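Long-range contact in cpftsy (Physcomitrella patens, PDB 4AK9), which probably serves as the chloroplast signal recognition particle receptor, a SIMIBI-class GTPase that helps deliver proteins to the thylakoid membrane: residues N259-D273 / V284-G298. Residues are numbered along the deposited sequence; the frame is centred on the assembly and turned at random.
Sequences NQVIGVTGFILTKLD and VVDELSIPVKFVGVG
The ring of F267 is clamped between V284 and I290, whose CG2 methyls lie over opposite faces, each 4.0 Å from the ring centroid in a CH-pi contact. F267 CG stands anti to its carbonyl carbon (chi1 -54°), turning the ring toward helix 280-288, where F267 CZ meets L288 CD1 at 3.6 Å; V292 CG2 closes in at the edge. Branched aliphatics suit these places because their methyls fit a flat ring closely. The packing buries I290 O, 3.2 Å from F267 CE2, without a hydrogen-bond partner. Replacing F267 by an alanine is likely to open a gap between strand and helix, leaving the V284 and I290 methyls without the ring faces they pack on.

Parallel strands 266-270 and 292-296 are laced by backbone bonds, among them K293 N to F267 O (2.8 Å) and G296 N to L269 O (2.8 Å), despite a beta bulge at K293. G296 suits its place: a CB would crowd T270 CA. Buried K293 extends past T265 to a salt bridge with E238 and a hydrogen bond to E108 O.

The partly exposed margins are looser: N259 OD1 accepts a bond from V264 N, and D273 OD1 stays 3.4 Å from G298 N, unbonded. This beta-alpha-beta unit of the GTPase domain thus joins directional backbone bonding to apolar packing, with the buried K293 charge paired with E238.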
ATOM      1  N   ASN A 259      11.496  15.885   1.052  1.00 22.97           N
ATOM      2  CA  ASN A 259      12.945  15.851   1.140  1.00 25.46           C
ATOM      3  C   ASN A 259      13.598  16.612  -0.022  1.00 24.60           C
ATOM      4  O   ASN A 259      14.751  17.004   0.048  1.00 23.57           O
ATOM      5  CB  ASN A 259      13.449  14.403   1.190  1.00 26.23           C
ATOM      6  CG  ASN A 259      14.962  14.299   1.369  1.00 24.01           C
ATOM      7  OD1 ASN A 259      15.555  14.797   2.345  1.00 23.67           O
ATOM      8  ND2 ASN A 259      15.599  13.583   0.436  1.00 29.86           N
ATOM      9  N   GLN A 260      12.859  16.812  -1.097  1.00 21.24           N
ATOM     10  CA  GLN A 260      13.364  17.679  -2.161  1.00 24.82           C
ATOM     11  C   GLN A 260      13.298  19.151  -1.748  1.00 26.27           C
ATOM     12  O   GLN A 260      14.136  19.942  -2.200  1.00 26.53           O
ATOM     13  CB  GLN A 260      12.562  17.491  -3.444  1.00 24.74           C
ATOM     14  CG  GLN A 260      13.074  16.350  -4.317  1.00 32.54           C
ATOM     15  CD  GLN A 260      12.230  16.182  -5.555  1.00 43.03           C
ATOM     16  OE1 GLN A 260      11.033  15.894  -5.461  1.00 41.42           O
ATOM     17  NE2 GLN A 260      12.838  16.390  -6.734  1.00 34.14           N
ATOM     18  N   VAL A 261      12.301  19.515  -0.940  1.00 26.14           N
ATOM     19  CA  VAL A 261      12.182  20.891  -0.419  1.00 25.24           C
ATOM     20  C   VAL A 261      13.219  21.232   0.668  1.00 28.55           C
ATOM     21  O   VAL A 261      13.872  22.296   0.606  1.00 26.62           O
ATOM     22  CB  VAL A 261      10.759  21.181   0.104  1.00 26.26           C
ATOM     23  CG1 VAL A 261      10.665  22.604   0.670  1.00 28.60           C
ATOM     24  CG2 VAL A 261       9.725  20.998  -1.015  1.00 34.86           C
ATOM     25  N   ILE A 262      13.405  20.327   1.642  1.00 21.86           N
ATOM     26  CA  ILE A 262      14.235  20.578   2.808  1.00 19.43           C
ATOM     27  C   ILE A 262      14.956  19.297   3.215  1.00 19.16           C
ATOM     28  O   ILE A 262      14.428  18.193   3.032  1.00 24.58           O
ATOM     29  CB  ILE A 262      13.342  21.167   3.992  1.00 19.19           C
ATOM     30  CG1 ILE A 262      14.200  21.561   5.193  1.00 26.60           C
ATOM     31  CG2 ILE A 262      12.228  20.177   4.406  1.00 21.29           C
ATOM     32  CD1 ILE A 262      13.388  22.379   6.261  1.00 23.66           C
ATOM     33  N   GLY A 263      16.148  19.425   3.766  1.00 21.05           N
ATOM     34  CA  GLY A 263      16.934  18.264   4.154  1.00 24.50           C
ATOM     35  C   GLY A 263      16.354  17.559   5.387  1.00 24.29           C
ATOM     36  O   GLY A 263      16.672  17.940   6.525  1.00 22.83           O
ATOM     37  N   VAL A 264      15.567  16.503   5.168  1.00 19.61           N
ATOM     38  CA  VAL A 264      14.934  15.744   6.267  1.00 17.23           C
ATOM     39  C   VAL A 264      15.990  14.891   6.953  1.00 23.20           C
ATOM     40  O   VAL A 264      16.743  14.171   6.284  1.00 21.36           O
ATOM     41  CB  VAL A 264      13.804  14.845   5.704  1.00 20.04           C
ATOM     42  CG1 VAL A 264      13.201  13.947   6.815  1.00 19.21           C
ATOM     43  CG2 VAL A 264      12.715  15.691   5.062  1.00 19.57           C
ATOM     44  N   THR A 265      16.067  14.975   8.277  1.00 17.22           N
ATOM     45  CA  THR A 265      17.079  14.226   9.014  1.00 19.93           C
ATOM     46  C   THR A 265      16.490  12.983   9.682  1.00 17.12           C
ATOM     47  O   THR A 265      17.237  12.101  10.136  1.00 19.73           O
ATOM     48  CB  THR A 265      17.748  15.116  10.082  1.00 21.86           C
ATOM     49  OG1 THR A 265      16.760  15.552  11.026  1.00 21.25           O
ATOM     50  CG2 THR A 265      18.351  16.356   9.401  1.00 24.97           C
ATOM     51  N   GLY A 266      15.173  12.902   9.758  1.00 19.61           N
ATOM     52  CA  GLY A 266      14.541  11.741  10.394  1.00 16.32           C
ATOM     53  C   GLY A 266      13.049  11.733  10.163  1.00 16.13           C
ATOM     54  O   GLY A 266      12.444  12.778   9.965  1.00 17.06           O
ATOM     55  N   PHE A 267      12.450  10.532  10.174  1.00 19.38           N
ATOM     56  CA  PHE A 267      10.993  10.430  10.077  1.00 15.14           C
ATOM     57  C   PHE A 267      10.360  10.130  11.439  1.00 14.03           C
ATOM     58  O   PHE A 267      10.959   9.468  12.292  1.00 17.73           O
ATOM     59  CB  PHE A 267      10.604   9.284   9.137  1.00 17.58           C
ATOM     60  CG  PHE A 267      11.236   9.362   7.783  1.00 17.16           C
ATOM     61  CD1 PHE A 267      10.957  10.402   6.927  1.00 19.21           C
ATOM     62  CD2 PHE A 267      12.092   8.340   7.352  1.00 20.66           C
ATOM     63  CE1 PHE A 267      11.538  10.467   5.668  1.00 20.57           C
ATOM     64  CE2 PHE A 267      12.682   8.393   6.071  1.00 20.13           C
ATOM     65  CZ  PHE A 267      12.387   9.448   5.226  1.00 19.68           C
ATOM     66  N   ILE A 268       9.136  10.599  11.591  1.00 15.32           N
ATOM     67  CA  ILE A 268       8.228  10.186  12.653  1.00 16.17           C
ATOM     68  C   ILE A 268       6.972   9.614  12.031  1.00 14.77           C
ATOM     69  O   ILE A 268       6.232  10.300  11.298  1.00 15.67           O
ATOM     70  CB  ILE A 268       7.888  11.381  13.578  1.00 17.72           C
ATOM     71  CG1 ILE A 268       9.186  11.882  14.219  1.00 18.12           C
ATOM     72  CG2 ILE A 268       6.791  10.940  14.672  1.00 17.81           C
ATOM     73  CD1 ILE A 268       8.994  13.228  14.963  1.00 20.67           C
ATOM     74  N   LEU A 269       6.743   8.324  12.283  1.00 18.42           N
ATOM     75  CA  LEU A 269       5.600   7.625  11.682  1.00 18.41           C
ATOM     76  C   LEU A 269       4.533   7.445  12.747  1.00 16.77           C
ATOM     77  O   LEU A 269       4.776   6.761  13.740  1.00 20.23           O
ATOM     78  CB  LEU A 269       6.025   6.247  11.136  1.00 20.66           C
ATOM     79  CG  LEU A 269       6.501   6.314   9.662  1.00 26.89           C
ATOM     80  CD1 LEU A 269       7.728   7.225   9.466  1.00 21.01           C
ATOM     81  CD2 LEU A 269       6.806   4.926   9.121  1.00 22.96           C
ATOM     82  N   THR A 270       3.407   8.107  12.558  1.00 16.75           N
ATOM     83  CA  THR A 270       2.340   8.123  13.564  1.00 20.82           C
ATOM     84  C   THR A 270       1.233   7.099  13.261  1.00 21.33           C
ATOM     85  O   THR A 270       1.157   6.555  12.142  1.00 18.44           O
ATOM     86  CB  THR A 270       1.660   9.507  13.614  1.00 22.40           C
ATOM     87  OG1 THR A 270       1.089   9.785  12.334  1.00 26.76           O
ATOM     88  CG2 THR A 270       2.653  10.609  13.973  1.00 28.93           C
ATOM     89  N   LYS A 271       0.369   6.884  14.252  1.00 21.45           N
ATOM     90  CA  LYS A 271      -0.874   6.119  14.097  1.00 21.60           C
ATOM     91  C   LYS A 271      -0.657   4.678  13.654  1.00 22.33           C
ATOM     92  O   LYS A 271      -1.505   4.090  12.973  1.00 23.32           O
ATOM     93  CB  LYS A 271      -1.791   6.827  13.120  1.00 23.80           C
ATOM     94  CG  LYS A 271      -2.185   8.228  13.610  1.00 28.39           C
ATOM     95  CD  LYS A 271      -2.835   9.042  12.500  1.00 31.91           C
ATOM     96  CE  LYS A 271      -4.161   8.425  12.046  1.00 39.65           C
ATOM     97  NZ  LYS A 271      -4.828   9.206  10.948  1.00 42.58           N
ATOM     98  N   LEU A 272       0.454   4.096  14.059  1.00 18.42           N
ATOM     99  CA  LEU A 272       0.776   2.755  13.600  1.00 23.64           C
ATOM    100  C   LEU A 272      -0.083   1.675  14.269  1.00 25.00           C
ATOM    101  O   LEU A 272      -0.209   0.557  13.762  1.00 21.45           O
ATOM    102  CB  LEU A 272       2.261   2.473  13.774  1.00 22.31           C
ATOM    103  CG  LEU A 272       3.132   3.234  12.755  1.00 23.20           C
ATOM    104  CD1 LEU A 272       4.606   3.184  13.147  1.00 27.62           C
ATOM    105  CD2 LEU A 272       2.946   2.647  11.337  1.00 22.24           C
ATOM    106  N   ASP A 273      -0.690   2.001  15.396  1.00 21.12           N
ATOM    107  CA  ASP A 273      -1.582   1.043  16.053  1.00 24.90           C
ATOM    108  C   ASP A 273      -2.861   0.804  15.238  1.00 28.90           C
ATOM    109  O   ASP A 273      -3.535  -0.216  15.404  1.00 29.97           O
ATOM    110  CB  ASP A 273      -1.932   1.574  17.432  1.00 24.73           C
ATOM    111  CG  ASP A 273      -2.438   2.984  17.379  1.00 32.29           C
ATOM    112  OD1 ASP A 273      -1.662   3.885  16.942  1.00 34.36           O
ATOM    113  OD2 ASP A 273      -3.609   3.197  17.773  1.00 36.25           O
ATOM    114  N   VAL A 284      10.255   2.664   4.051  1.00 15.24           N
ATOM    115  CA  VAL A 284      10.703   4.062   4.029  1.00 15.98           C
ATOM    116  C   VAL A 284      12.198   4.182   4.341  1.00 17.22           C
ATOM    117  O   VAL A 284      12.919   4.937   3.688  1.00 19.57           O
ATOM    118  CB  VAL A 284       9.790   5.017   4.893  1.00 20.23           C
ATOM    119  CG1 VAL A 284      10.113   4.923   6.348  1.00 20.99           C
ATOM    120  CG2 VAL A 284      10.011   6.469   4.466  1.00 24.91           C
ATOM    121  N   VAL A 285      12.690   3.401   5.286  1.00 14.17           N
ATOM    122  CA  VAL A 285      14.121   3.443   5.617  1.00 16.14           C
ATOM    123  C   VAL A 285      14.933   2.920   4.432  1.00 17.72           C
ATOM    124  O   VAL A 285      15.922   3.530   4.029  1.00 17.42           O
ATOM    125  CB  VAL A 285      14.418   2.642   6.885  1.00 17.42           C
ATOM    126  CG1 VAL A 285      15.964   2.533   7.109  1.00 16.30           C
ATOM    127  CG2 VAL A 285      13.746   3.317   8.083  1.00 16.40           C
ATOM    128  N   ASP A 286      14.486   1.801   3.862  1.00 19.85           N
ATOM    129  CA  ASP A 286      15.138   1.187   2.704  1.00 20.64           C
ATOM    130  C   ASP A 286      15.181   2.108   1.481  1.00 18.62           C
ATOM    131  O   ASP A 286      16.246   2.306   0.861  1.00 21.19           O
ATOM    132  CB  ASP A 286      14.446  -0.135   2.355  1.00 20.53           C
ATOM    133  CG  ASP A 286      15.105  -0.841   1.173  1.00 31.17           C
ATOM    134  OD1 ASP A 286      16.362  -0.809   1.079  1.00 32.78           O
ATOM    135  OD2 ASP A 286      14.366  -1.392   0.315  1.00 28.74           O
ATOM    136  N   GLU A 287      14.047   2.705   1.127  1.00 19.41           N
ATOM    137  CA  GLU A 287      13.968   3.516  -0.069  1.00 20.58           C
ATOM    138  C   GLU A 287      14.595   4.882   0.079  1.00 24.02           C
ATOM    139  O   GLU A 287      15.169   5.386  -0.896  1.00 22.63           O
ATOM    140  CB  GLU A 287      12.505   3.692  -0.521  1.00 19.47           C
ATOM    141  CG  GLU A 287      11.839   2.401  -1.069  1.00 26.13           C
ATOM    142  CD  GLU A 287      12.354   2.020  -2.455  1.00 44.65           C
ATOM    143  OE1 GLU A 287      12.590   2.939  -3.284  1.00 43.29           O
ATOM    144  OE2 GLU A 287      12.543   0.804  -2.719  1.00 43.51           O
ATOM    145  N   LEU A 288      14.494   5.502   1.264  1.00 18.84           N
ATOM    146  CA  LEU A 288      14.926   6.907   1.421  1.00 18.99           C
ATOM    147  C   LEU A 288      16.280   7.082   2.105  1.00 17.88           C
ATOM    148  O   LEU A 288      16.870   8.190   2.089  1.00 18.47           O
ATOM    149  CB  LEU A 288      13.861   7.791   2.142  1.00 21.83           C
ATOM    150  CG  LEU A 288      12.434   7.915   1.537  1.00 28.40           C
ATOM    151  CD1 LEU A 288      11.950   9.351   1.653  1.00 35.99           C
ATOM    152  CD2 LEU A 288      12.332   7.467   0.086  1.00 31.56           C
ATOM    153  N   SER A 289      16.799   6.002   2.693  1.00 20.48           N
ATOM    154  CA  SER A 289      18.096   6.040   3.366  1.00 16.45           C
ATOM    155  C   SER A 289      18.166   7.121   4.454  1.00 21.75           C
ATOM    156  O   SER A 289      19.223   7.736   4.659  1.00 19.77           O
ATOM    157  CB  SER A 289      19.229   6.240   2.323  1.00 19.64           C
ATOM    158  OG  SER A 289      19.143   5.259   1.269  1.00 23.91           O
ATOM    159  N   ILE A 290      17.047   7.340   5.159  1.00 18.40           N
ATOM    160  CA  ILE A 290      16.934   8.312   6.254  1.00 19.83           C
ATOM    161  C   ILE A 290      16.242   7.568   7.392  1.00 16.14           C
ATOM    162  O   ILE A 290      15.286   6.798   7.134  1.00 17.53           O
ATOM    163  CB  ILE A 290      16.041   9.487   5.818  1.00 21.65           C
ATOM    164  CG1 ILE A 290      16.772  10.337   4.761  1.00 18.70           C
ATOM    165  CG2 ILE A 290      15.635  10.376   7.018  1.00 19.73           C
ATOM    166  CD1 ILE A 290      15.814  11.238   4.028  1.00 22.77           C
ATOM    167  N   PRO A 291      16.783   7.681   8.628  1.00 18.23           N
ATOM    168  CA  PRO A 291      16.231   6.839   9.696  1.00 23.03           C
ATOM    169  C   PRO A 291      14.826   7.262  10.147  1.00 19.06           C
ATOM    170  O   PRO A 291      14.416   8.434  10.062  1.00 18.31           O
ATOM    171  CB  PRO A 291      17.247   7.030  10.843  1.00 18.32           C
ATOM    172  CG  PRO A 291      17.796   8.432  10.616  1.00 19.81           C
ATOM    173  CD  PRO A 291      17.922   8.498   9.097  1.00 21.47           C
ATOM    174  N   VAL A 292      14.057   6.275  10.580  1.00 18.72           N
ATOM    175  CA  VAL A 292      12.848   6.545  11.365  1.00 18.98           C
ATOM    176  C   VAL A 292      13.346   6.781  12.799  1.00 21.66           C
ATOM    177  O   VAL A 292      14.106   5.959  13.340  1.00 18.94           O
ATOM    178  CB  VAL A 292      11.875   5.340  11.317  1.00 19.07           C
ATOM    179  CG1 VAL A 292      10.788   5.500  12.405  1.00 20.15           C
ATOM    180  CG2 VAL A 292      11.230   5.226   9.923  1.00 17.36           C
ATOM    181  N   LYS A 293      12.964   7.910  13.406  1.00 16.99           N
ATOM    182  CA  LYS A 293      13.480   8.268  14.720  1.00 18.51           C
ATOM    183  C   LYS A 293      12.471   8.033  15.854  1.00 22.33           C
ATOM    184  O   LYS A 293      12.877   7.725  16.990  1.00 19.56           O
ATOM    185  CB  LYS A 293      13.975   9.732  14.725  1.00 17.23           C
ATOM    186  CG  LYS A 293      15.202   9.942  13.800  1.00 18.70           C
ATOM    187  CD  LYS A 293      16.064  11.171  14.170  1.00 19.54           C
ATOM    188  CE  LYS A 293      17.429  11.012  13.441  1.00 19.05           C
ATOM    189  NZ  LYS A 293      18.448  12.023  13.833  1.00 19.87           N
ATOM    190  N   PHE A 294      11.184   8.179  15.541  1.00 19.21           N
ATOM    191  CA  PHE A 294      10.084   7.870  16.483  1.00 20.92           C
ATOM    192  C   PHE A 294       8.943   7.142  15.771  1.00 20.56           C
ATOM    193  O   PHE A 294       8.694   7.375  14.563  1.00 20.12           O
ATOM    194  CB  PHE A 294       9.529   9.161  17.094  1.00 22.82           C
ATOM    195  CG  PHE A 294      10.532   9.895  17.943  1.00 20.58           C
ATOM    196  CD1 PHE A 294      11.401  10.824  17.369  1.00 24.83           C
ATOM    197  CD2 PHE A 294      10.618   9.644  19.297  1.00 23.80           C
ATOM    198  CE1 PHE A 294      12.340  11.498  18.158  1.00 26.96           C
ATOM    199  CE2 PHE A 294      11.574  10.315  20.102  1.00 25.66           C
ATOM    200  CZ  PHE A 294      12.431  11.241  19.512  1.00 22.89           C
ATOM    201  N   VAL A 295       8.233   6.283  16.507  1.00 17.83           N
ATOM    202  CA  VAL A 295       6.960   5.744  16.025  1.00 18.92           C
ATOM    203  C   VAL A 295       5.833   6.066  17.021  1.00 22.05           C
ATOM    204  O   VAL A 295       6.029   5.954  18.230  1.00 22.23           O
ATOM    205  CB  VAL A 295       7.037   4.230  15.825  1.00 20.80           C
ATOM    206  CG1 VAL A 295       7.927   3.913  14.621  1.00 18.01           C
ATOM    207  CG2 VAL A 295       7.611   3.552  17.080  1.00 23.33           C
ATOM    208  N   GLY A 296       4.693   6.494  16.499  1.00 21.74           N
ATOM    209  CA  GLY A 296       3.517   6.762  17.307  1.00 23.91           C
ATOM    210  C   GLY A 296       2.704   5.497  17.363  1.00 25.88           C
ATOM    211  O   GLY A 296       2.255   4.989  16.320  1.00 26.00           O
ATOM    212  N   VAL A 297       2.513   4.974  18.567  1.00 22.95           N
ATOM    213  CA  VAL A 297       1.856   3.663  18.698  1.00 26.86           C
ATOM    214  C   VAL A 297       0.606   3.689  19.567  1.00 33.31           C
ATOM    215  O   VAL A 297       0.151   2.645  20.038  1.00 31.53           O
ATOM    216  CB  VAL A 297       2.813   2.595  19.223  1.00 27.69           C
ATOM    217  CG1 VAL A 297       3.878   2.302  18.183  1.00 31.92           C
ATOM    218  CG2 VAL A 297       3.452   3.030  20.568  1.00 33.32           C
ATOM    219  N   GLY A 298       0.037   4.875  19.742  1.00 29.46           N
ATOM    220  CA  GLY A 298      -1.181   5.016  20.517  1.00 34.76           C
ATOM    221  C   GLY A 298      -1.565   6.466  20.670  1.00 38.52           C
ATOM    222  O   GLY A 298      -0.794   7.381  20.287  1.00 32.47           O
TER